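Local coordinates for protein proteolytically activated form of PPO4 Tyrosinase (Agaricus bisporus var. bisporus H97, PDB 4OUA) that hydroxylates monophenols to o-diphenols and oxidises these to o-quinones at a paired copper centre, the initial step of melanin synthesis, at residues Y78-H90 and S233-E247. Numbering follows the deposited sequence.
With CU1 (copper (I) ion), chain C.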
ATOM      1  N   TYR A  78       6.535 -11.224  -6.065  1.00 44.25           N
ATOM      2  CA  TYR A  78       6.421 -10.332  -7.214  1.00 41.49           C
ATOM      3  C   TYR A  78       7.059  -8.980  -6.926  1.00 38.11           C
ATOM      4  O   TYR A  78       7.611  -8.344  -7.825  1.00 40.33           O
ATOM      5  CB  TYR A  78       4.956 -10.127  -7.605  1.00 37.54           C
ATOM      6  CG  TYR A  78       4.438 -11.075  -8.662  1.00 36.05           C
ATOM      7  CD1 TYR A  78       4.970 -11.073  -9.944  1.00 37.02           C
ATOM      8  CD2 TYR A  78       3.395 -11.948  -8.386  1.00 38.63           C
ATOM      9  CE1 TYR A  78       4.491 -11.931 -10.917  1.00 41.54           C
ATOM     10  CE2 TYR A  78       2.909 -12.808  -9.352  1.00 39.66           C
ATOM     11  CZ  TYR A  78       3.460 -12.795 -10.616  1.00 42.13           C
ATOM     12  OH  TYR A  78       2.978 -13.650 -11.580  1.00 41.84           O
ATOM     13  N   CYS A  79       6.977  -8.547  -5.669  1.00 38.80           N
ATOM     14  CA  CYS A  79       7.401  -7.205  -5.281  1.00 38.97           C
ATOM     15  C   CYS A  79       8.858  -6.942  -5.625  1.00 35.53           C
ATOM     16  O   CYS A  79       9.719  -7.804  -5.454  1.00 37.32           O
ATOM     17  CB  CYS A  79       7.170  -6.976  -3.784  1.00 40.22           C
ATOM     18  SG  CYS A  79       8.233  -7.941  -2.687  1.00 48.13           S
ATOM     19  N   THR A  80       9.118  -5.740  -6.122  1.00 39.52           N
ATOM     20  CA  THR A  80      10.459  -5.334  -6.508  1.00 41.36           C
ATOM     21  C   THR A  80      11.106  -4.517  -5.398  1.00 44.53           C
ATOM     22  O   THR A  80      10.625  -3.440  -5.047  1.00 47.17           O
ATOM     23  CB  THR A  80      10.441  -4.514  -7.804  1.00 33.49           C
ATOM     24  OG1 THR A  80       9.634  -3.345  -7.612  1.00 35.88           O
ATOM     25  CG2 THR A  80       9.864  -5.339  -8.941  1.00 33.22           C
ATOM     26  N   HIS A  81      12.196  -5.038  -4.847  1.00 46.99           N
ATOM     27  CA  HIS A  81      12.868  -4.388  -3.731  1.00 46.13           C
ATOM     28  C   HIS A  81      14.365  -4.279  -3.996  1.00 46.72           C
ATOM     29  O   HIS A  81      14.959  -5.166  -4.607  1.00 56.44           O
ATOM     30  CB  HIS A  81      12.604  -5.156  -2.432  1.00 43.39           C
ATOM     31  CG  HIS A  81      11.151  -5.414  -2.170  1.00 40.90           C
ATOM     32  ND1 HIS A  81      10.577  -6.657  -2.319  1.00 42.24           N
ATOM     33  CD2 HIS A  81      10.154  -4.585  -1.780  1.00 39.65           C
ATOM     34  CE1 HIS A  81       9.291  -6.585  -2.028  1.00 49.32           C
ATOM     35  NE2 HIS A  81       9.007  -5.337  -1.698  1.00 43.79           N
ATOM     36  N   SER A  82      14.962  -3.181  -3.541  1.00 39.28           N
ATOM     37  CA  SER A  82      16.387  -2.928  -3.737  1.00 41.61           C
ATOM     38  C   SER A  82      16.724  -2.693  -5.208  1.00 39.24           C
ATOM     39  O   SER A  82      17.870  -2.854  -5.625  1.00 36.62           O
ATOM     40  CB  SER A  82      17.217  -4.090  -3.189  1.00 38.08           C
ATOM     41  OG  SER A  82      16.891  -4.351  -1.836  1.00 41.70           O
ATOM     42  N   GLN A  83      15.720  -2.309  -5.990  1.00 34.83           N
ATOM     43  CA  GLN A  83      15.912  -2.068  -7.415  1.00 42.15           C
ATOM     44  C   GLN A  83      15.157  -0.825  -7.883  1.00 48.39           C
ATOM     45  O   GLN A  83      14.287  -0.312  -7.178  1.00 48.71           O
ATOM     46  CB  GLN A  83      15.472  -3.289  -8.224  1.00 35.58           C
ATOM     47  CG  GLN A  83      14.173  -3.904  -7.747  1.00 46.08           C
ATOM     48  CD  GLN A  83      13.501  -4.734  -8.817  1.00 49.39           C
ATOM     49  OE1 GLN A  83      13.354  -4.292  -9.954  1.00 40.21           O
ATOM     50  NE2 GLN A  83      13.090  -5.946  -8.461  1.00 52.83           N
ATOM     51  N   VAL A  84      15.491  -0.355  -9.082  1.00 41.99           N
ATOM     52  CA  VAL A  84      14.957   0.899  -9.605  1.00 46.06           C
ATOM     53  C   VAL A  84      13.443   0.891  -9.804  1.00 40.14           C
ATOM     54  O   VAL A  84      12.825   1.948  -9.923  1.00 37.30           O
ATOM     55  CB  VAL A  84      15.616   1.262 -10.953  1.00 43.65           C
ATOM     56  CG1 VAL A  84      17.065   1.670 -10.745  1.00 46.32           C
ATOM     57  CG2 VAL A  84      15.514   0.098 -11.925  1.00 36.14           C
ATOM     58  N   LEU A  85      12.848  -0.297  -9.834  1.00 44.53           N
ATOM     59  CA  LEU A  85      11.424  -0.422 -10.134  1.00 42.14           C
ATOM     60  C   LEU A  85      10.542  -0.387  -8.891  1.00 37.04           C
ATOM     61  O   LEU A  85       9.323  -0.500  -8.996  1.00 36.72           O
ATOM     62  CB  LEU A  85      11.156  -1.714 -10.907  1.00 35.52           C
ATOM     63  CG  LEU A  85      11.749  -1.796 -12.314  1.00 35.99           C
ATOM     64  CD1 LEU A  85      11.261  -3.047 -13.018  1.00 30.31           C
ATOM     65  CD2 LEU A  85      11.399  -0.549 -13.113  1.00 39.19           C
ATOM     66  N   PHE A  86      11.158  -0.229  -7.722  1.00 42.28           N
ATOM     67  CA  PHE A  86      10.424  -0.277  -6.459  1.00 41.09           C
ATOM     68  C   PHE A  86       9.224   0.669  -6.428  1.00 39.00           C
ATOM     69  O   PHE A  86       8.103   0.239  -6.157  1.00 44.32           O
ATOM     70  CB  PHE A  86      11.351   0.041  -5.282  1.00 36.22           C
ATOM     71  CG  PHE A  86      10.626   0.226  -3.979  1.00 34.18           C
ATOM     72  CD1 PHE A  86      10.202  -0.870  -3.246  1.00 35.16           C
ATOM     73  CD2 PHE A  86      10.362   1.494  -3.490  1.00 33.58           C
ATOM     74  CE1 PHE A  86       9.528  -0.705  -2.049  1.00 29.68           C
ATOM     75  CE2 PHE A  86       9.690   1.666  -2.294  1.00 32.46           C
ATOM     76  CZ  PHE A  86       9.272   0.564  -1.573  1.00 31.56           C
ATOM     77  N   PRO A  87       9.456   1.961  -6.704  1.00 37.71           N
ATOM     78  CA  PRO A  87       8.364   2.942  -6.658  1.00 40.89           C
ATOM     79  C   PRO A  87       7.228   2.634  -7.633  1.00 38.65           C
ATOM     80  O   PRO A  87       6.063   2.682  -7.239  1.00 39.06           O
ATOM     81  CB  PRO A  87       9.061   4.254  -7.034  1.00 32.35           C
ATOM     82  CG  PRO A  87      10.491   4.039  -6.668  1.00 35.22           C
ATOM     83  CD  PRO A  87      10.756   2.598  -6.973  1.00 34.33           C
ATOM     84  N   THR A  88       7.560   2.320  -8.882  1.00 40.50           N
ATOM     85  CA  THR A  88       6.542   2.129  -9.910  1.00 35.04           C
ATOM     86  C   THR A  88       5.769   0.825  -9.736  1.00 35.44           C
ATOM     87  O   THR A  88       4.561   0.787  -9.962  1.00 40.36           O
ATOM     88  CB  THR A  88       7.155   2.155 -11.326  1.00 34.82           C
ATOM     89  OG1 THR A  88       8.179   1.159 -11.431  1.00 40.95           O
ATOM     90  CG2 THR A  88       7.748   3.521 -11.624  1.00 38.28           C
ATOM     91  N   TRP A  89       6.459  -0.238  -9.335  1.00 35.53           N
ATOM     92  CA  TRP A  89       5.808  -1.535  -9.172  1.00 37.55           C
ATOM     93  C   TRP A  89       4.760  -1.492  -8.068  1.00 39.42           C
ATOM     94  O   TRP A  89       3.714  -2.133  -8.168  1.00 38.00           O
ATOM     95  CB  TRP A  89       6.830  -2.633  -8.870  1.00 29.88           C
ATOM     96  CG  TRP A  89       6.207  -3.997  -8.758  1.00 35.95           C
ATOM     97  CD1 TRP A  89       6.085  -4.926  -9.751  1.00 41.21           C
ATOM     98  CD2 TRP A  89       5.610  -4.576  -7.590  1.00 39.43           C
ATOM     99  NE1 TRP A  89       5.452  -6.049  -9.273  1.00 34.60           N
ATOM    100  CE2 TRP A  89       5.151  -5.860  -7.950  1.00 35.28           C
ATOM    101  CE3 TRP A  89       5.420  -4.137  -6.277  1.00 37.36           C
ATOM    102  CZ2 TRP A  89       4.517  -6.706  -7.043  1.00 36.36           C
ATOM    103  CZ3 TRP A  89       4.792  -4.979  -5.379  1.00 34.74           C
ATOM    104  CH2 TRP A  89       4.347  -6.248  -5.767  1.00 35.30           C
ATOM    105  N   HIS A  90       5.048  -0.734  -7.015  1.00 35.82           N
ATOM    106  CA  HIS A  90       4.145  -0.648  -5.876  1.00 40.84           C
ATOM    107  C   HIS A  90       2.995   0.319  -6.148  1.00 41.68           C
ATOM    108  O   HIS A  90       1.912   0.181  -5.576  1.00 39.31           O
ATOM    109  CB  HIS A  90       4.913  -0.236  -4.618  1.00 34.90           C
ATOM    110  CG  HIS A  90       5.792  -1.319  -4.072  1.00 34.44           C
ATOM    111  ND1 HIS A  90       6.978  -1.690  -4.670  1.00 32.34           N
ATOM    112  CD2 HIS A  90       5.649  -2.123  -2.992  1.00 32.63           C
ATOM    113  CE1 HIS A  90       7.529  -2.670  -3.978  1.00 36.90           C
ATOM    114  NE2 HIS A  90       6.744  -2.953  -2.955  1.00 35.36           N
ATOM    115  N   SER A 233      15.015   5.688  -5.629  1.00 41.16           N
ATOM    116  CA  SER A 233      14.188   4.528  -5.869  1.00 42.16           C
ATOM    117  C   SER A 233      14.327   3.413  -4.886  1.00 44.65           C
ATOM    118  O   SER A 233      13.354   2.950  -4.353  1.00 40.45           O
ATOM    119  CB  SER A 233      14.496   3.982  -7.223  1.00 41.09           C
ATOM    120  OG  SER A 233      15.779   4.366  -7.544  1.00 47.96           O
ATOM    121  N   ASN A 234      15.538   2.945  -4.686  1.00 44.49           N
ATOM    122  CA  ASN A 234      15.749   1.818  -3.828  1.00 41.32           C
ATOM    123  C   ASN A 234      16.784   2.066  -2.796  1.00 42.91           C
ATOM    124  O   ASN A 234      17.402   3.076  -2.781  1.00 41.23           O
ATOM    125  CB  ASN A 234      16.158   0.639  -4.644  1.00 44.93           C
ATOM    126  CG  ASN A 234      17.381   0.898  -5.435  1.00 44.03           C
ATOM    127  OD1 ASN A 234      18.375   0.266  -5.255  1.00 49.32           O
ATOM    128  ND2 ASN A 234      17.302   1.816  -6.324  1.00 37.74           N
ATOM    129  N   HIS A 235      16.967   1.092  -1.936  1.00 45.79           N
ATOM    130  CA  HIS A 235      17.889   1.190  -0.842  1.00 43.21           C
ATOM    131  C   HIS A 235      19.160   0.404  -1.031  1.00 48.23           C
ATOM    132  O   HIS A 235      20.148   0.736  -0.435  1.00 49.36           O
ATOM    133  CB  HIS A 235      17.211   0.740   0.437  1.00 37.31           C
ATOM    134  CG  HIS A 235      16.739  -0.670   0.406  1.00 42.60           C
ATOM    135  ND1 HIS A 235      15.690  -1.118   1.160  1.00 38.13           N
ATOM    136  CD2 HIS A 235      17.176  -1.733  -0.293  1.00 46.80           C
ATOM    137  CE1 HIS A 235      15.506  -2.400   0.930  1.00 41.46           C
ATOM    138  NE2 HIS A 235      16.391  -2.796   0.049  1.00 41.92           N
ATOM    139  N   GLY A 236      19.126  -0.630  -1.854  1.00 49.14           N
ATOM    140  CA  GLY A 236      20.117  -1.682  -1.842  1.00 49.90           C
ATOM    141  C   GLY A 236      21.458  -1.081  -1.935  1.00 56.20           C
ATOM    142  O   GLY A 236      21.529  -0.008  -2.449  1.00 60.64           O
ATOM    143  N   GLU A 237      22.509  -1.713  -1.432  1.00 59.96           N
ATOM    144  CA  GLU A 237      22.451  -2.836  -0.529  1.00 58.61           C
ATOM    145  C   GLU A 237      22.534  -2.287   0.872  1.00 52.93           C
ATOM    146  O   GLU A 237      23.477  -2.510   1.590  1.00 46.60           O
ATOM    147  CB  GLU A 237      23.604  -3.802  -0.782  1.00 57.37           C
ATOM    148  CG  GLU A 237      23.607  -4.502  -2.128  1.00 69.80           C
ATOM    149  CD  GLU A 237      24.250  -3.692  -3.226  1.00 81.40           C
ATOM    150  OE1 GLU A 237      24.654  -2.547  -2.962  1.00 82.02           O
ATOM    151  OE2 GLU A 237      24.357  -4.200  -4.349  1.00 84.00           O
ATOM    152  N   PHE A 238      21.514  -1.543   1.231  1.00 51.75           N
ATOM    153  CA  PHE A 238      21.424  -0.892   2.535  1.00 52.56           C
ATOM    154  C   PHE A 238      22.661  -0.054   2.848  1.00 48.75           C
ATOM    155  O   PHE A 238      23.083   0.037   4.002  1.00 40.36           O
ATOM    156  CB  PHE A 238      21.215  -1.935   3.636  1.00 45.83           C
ATOM    157  CG  PHE A 238      20.016  -2.816   3.419  1.00 50.62           C
ATOM    158  CD1 PHE A 238      18.742  -2.364   3.724  1.00 47.47           C
ATOM    159  CD2 PHE A 238      20.164  -4.098   2.916  1.00 57.56           C
ATOM    160  CE1 PHE A 238      17.638  -3.174   3.527  1.00 48.50           C
ATOM    161  CE2 PHE A 238      19.063  -4.913   2.717  1.00 53.95           C
ATOM    162  CZ  PHE A 238      17.799  -4.450   3.023  1.00 44.48           C
ATOM    163  N   ASP A 239      23.238   0.559   1.818  1.00 45.30           N
ATOM    164  CA  ASP A 239      24.420   1.393   1.993  1.00 47.91           C
ATOM    165  C   ASP A 239      24.039   2.815   2.395  1.00 53.93           C
ATOM    166  O   ASP A 239      22.885   3.085   2.725  1.00 55.81           O
ATOM    167  CB  ASP A 239      25.265   1.404   0.716  1.00 45.82           C
ATOM    168  CG  ASP A 239      24.445   1.691  -0.528  1.00 52.32           C
ATOM    169  OD1 ASP A 239      23.524   2.532  -0.460  1.00 55.14           O
ATOM    170  OD2 ASP A 239      24.723   1.074  -1.577  1.00 56.48           O
ATOM    171  N   ASP A 240      25.012   3.720   2.367  1.00 53.96           N
ATOM    172  CA  ASP A 240      24.784   5.098   2.791  1.00 54.94           C
ATOM    173  C   ASP A 240      24.236   5.972   1.668  1.00 53.31           C
ATOM    174  O   ASP A 240      23.470   6.905   1.916  1.00 51.63           O
ATOM    175  CB  ASP A 240      26.079   5.707   3.335  1.00 62.84           C
ATOM    176  CG  ASP A 240      26.265   5.453   4.820  1.00 82.63           C
ATOM    177  OD1 ASP A 240      25.629   4.517   5.352  1.00 84.09           O
ATOM    178  OD2 ASP A 240      27.047   6.191   5.456  1.00 82.11           O
ATOM    179  N   THR A 241      24.625   5.668   0.434  1.00 55.48           N
ATOM    180  CA  THR A 241      24.218   6.473  -0.713  1.00 42.93           C
ATOM    181  C   THR A 241      22.749   6.259  -1.075  1.00 42.94           C
ATOM    182  O   THR A 241      22.190   6.998  -1.884  1.00 49.29           O
ATOM    183  CB  THR A 241      25.085   6.165  -1.945  1.00 44.42           C
ATOM    184  OG1 THR A 241      24.925   4.788  -2.312  1.00 55.50           O
ATOM    185  CG2 THR A 241      26.553   6.436  -1.644  1.00 43.99           C
ATOM    186  N   HIS A 242      22.130   5.248  -0.474  1.00 44.86           N
ATOM    187  CA  HIS A 242      20.720   4.966  -0.712  1.00 43.17           C
ATOM    188  C   HIS A 242      19.897   5.102   0.567  1.00 43.00           C
ATOM    189  O   HIS A 242      18.719   4.749   0.597  1.00 40.17           O
ATOM    190  CB  HIS A 242      20.540   3.559  -1.290  1.00 45.67           C
ATOM    191  CG  HIS A 242      21.164   3.368  -2.638  1.00 46.68           C
ATOM    192  ND1 HIS A 242      22.526   3.262  -2.821  1.00 44.19           N
ATOM    193  CD2 HIS A 242      20.610   3.255  -3.868  1.00 40.60           C
ATOM    194  CE1 HIS A 242      22.784   3.095  -4.105  1.00 40.36           C
ATOM    195  NE2 HIS A 242      21.639   3.087  -4.763  1.00 40.96           N
ATOM    196  N   ALA A 243      20.524   5.619   1.621  1.00 40.03           N
ATOM    197  CA  ALA A 243      19.876   5.731   2.924  1.00 35.79           C
ATOM    198  C   ALA A 243      18.727   6.734   2.915  1.00 34.46           C
ATOM    199  O   ALA A 243      17.873   6.721   3.801  1.00 31.02           O
ATOM    200  CB  ALA A 243      20.896   6.115   3.983  1.00 38.44           C
ATOM    201  N   ASN A 244      18.710   7.602   1.909  1.00 40.17           N
ATOM    202  CA  ASN A 244      17.690   8.638   1.809  1.00 35.36           C
ATOM    203  C   ASN A 244      16.676   8.323   0.711  1.00 36.91           C
ATOM    204  O   ASN A 244      16.012   9.217   0.187  1.00 38.06           O
ATOM    205  CB  ASN A 244      18.346   9.995   1.549  1.00 38.91           C
ATOM    206  CG  ASN A 244      17.435  11.159   1.884  1.00 36.50           C
ATOM    207  OD1 ASN A 244      16.644  11.093   2.826  1.00 34.95           O
ATOM    208  ND2 ASN A 244      17.538  12.233   1.110  1.00 32.29           N
ATOM    209  N   SER A 245      16.560   7.044   0.367  1.00 37.23           N
ATOM    210  CA  SER A 245      15.673   6.623  -0.710  1.00 34.49           C
ATOM    211  C   SER A 245      14.230   6.498  -0.241  1.00 36.45           C
ATOM    212  O   SER A 245      13.958   6.421   0.958  1.00 34.34           O
ATOM    213  CB  SER A 245      16.140   5.292  -1.299  1.00 37.98           C
ATOM    214  OG  SER A 245      16.065   4.256  -0.336  1.00 39.39           O
ATOM    215  N   LEU A 246      13.308   6.480  -1.200  1.00 42.06           N
ATOM    216  CA  LEU A 246      11.893   6.288  -0.913  1.00 33.40           C
ATOM    217  C   LEU A 246      11.672   4.968  -0.185  1.00 32.09           C
ATOM    218  O   LEU A 246      10.771   4.851   0.645  1.00 38.92           O
ATOM    219  CB  LEU A 246      11.074   6.321  -2.206  1.00 34.79           C
ATOM    220  CG  LEU A 246       9.555   6.135  -2.109  1.00 35.33           C
ATOM    221  CD1 LEU A 246       8.875   7.399  -1.601  1.00 28.50           C
ATOM    222  CD2 LEU A 246       8.975   5.711  -3.450  1.00 27.06           C
ATOM    223  N   GLU A 247      12.506   3.980  -0.496  1.00 29.51           N
ATOM    224  CA  GLU A 247      12.354   2.642   0.066  1.00 34.91           C
ATOM    225  C   GLU A 247      12.980   2.528   1.450  1.00 35.41           C
ATOM    226  O   GLU A 247      12.430   1.871   2.335  1.00 36.30           O
ATOM    227  CB  GLU A 247      12.967   1.598  -0.868  1.00 35.77           C
ATOM    228  CG  GLU A 247      12.768   0.166  -0.406  1.00 32.23           C
ATOM    229  CD  GLU A 247      13.425  -0.846  -1.327  1.00 39.92           C
ATOM    230  OE1 GLU A 247      14.290  -0.447  -2.135  1.00 42.25           O
ATOM    231  OE2 GLU A 247      13.075  -2.042  -1.242  1.00 45.57           O
TER
HETATM  232 CU   CU1 C 401       7.084  -4.497  -1.599  1.00 44.28          CU
HETATM  233  O   HOH W   1       7.591  -3.949   0.697  0.90 42.65           O
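The carboxylate of Glu-247 receives the backbone N-H of Ser-82 in a forked hydrogen bond, 3.1 Å from N to OE1 and 3.2 Å to OE2, each oxygen using its syn lone pair. OE1 also accepts from the backbone N of His-235 within its own segment, this donor coming from above the carboxylate plane, so two backbone N-H groups hold the buried carboxylate and limit its rotation. His-235 NE2 donates a hydrogen bond to Ser-82 OG, which lies at the edge of its ring; Asp-251 takes the ND1 side and Glu-308 also bonds the hydroxyl. The same glutamate also packs on an aromatic ring. With CG anti to the backbone N (chi1 -176°) and the chain extended beyond it, Glu-247 lies over one face of Phe-86, its CG 3.7 Å from the ring centroid in a CH-pi contact and its carboxylate plane stacked 17° from the ring. Beside it, Leu-246 CD2 reaches Pro-87 CB at 3.9 Å. Segment 78-90 also carries metal ligands: His-81, thioether-linked through CE1 to Cys-79 SG, and His-90 bind copper with His-56. Glu-247 OE2 lies at the His-81 ring edge, placing Glu-247 in the copper's second shell, gripping the backbone one residue beyond ligand His-81.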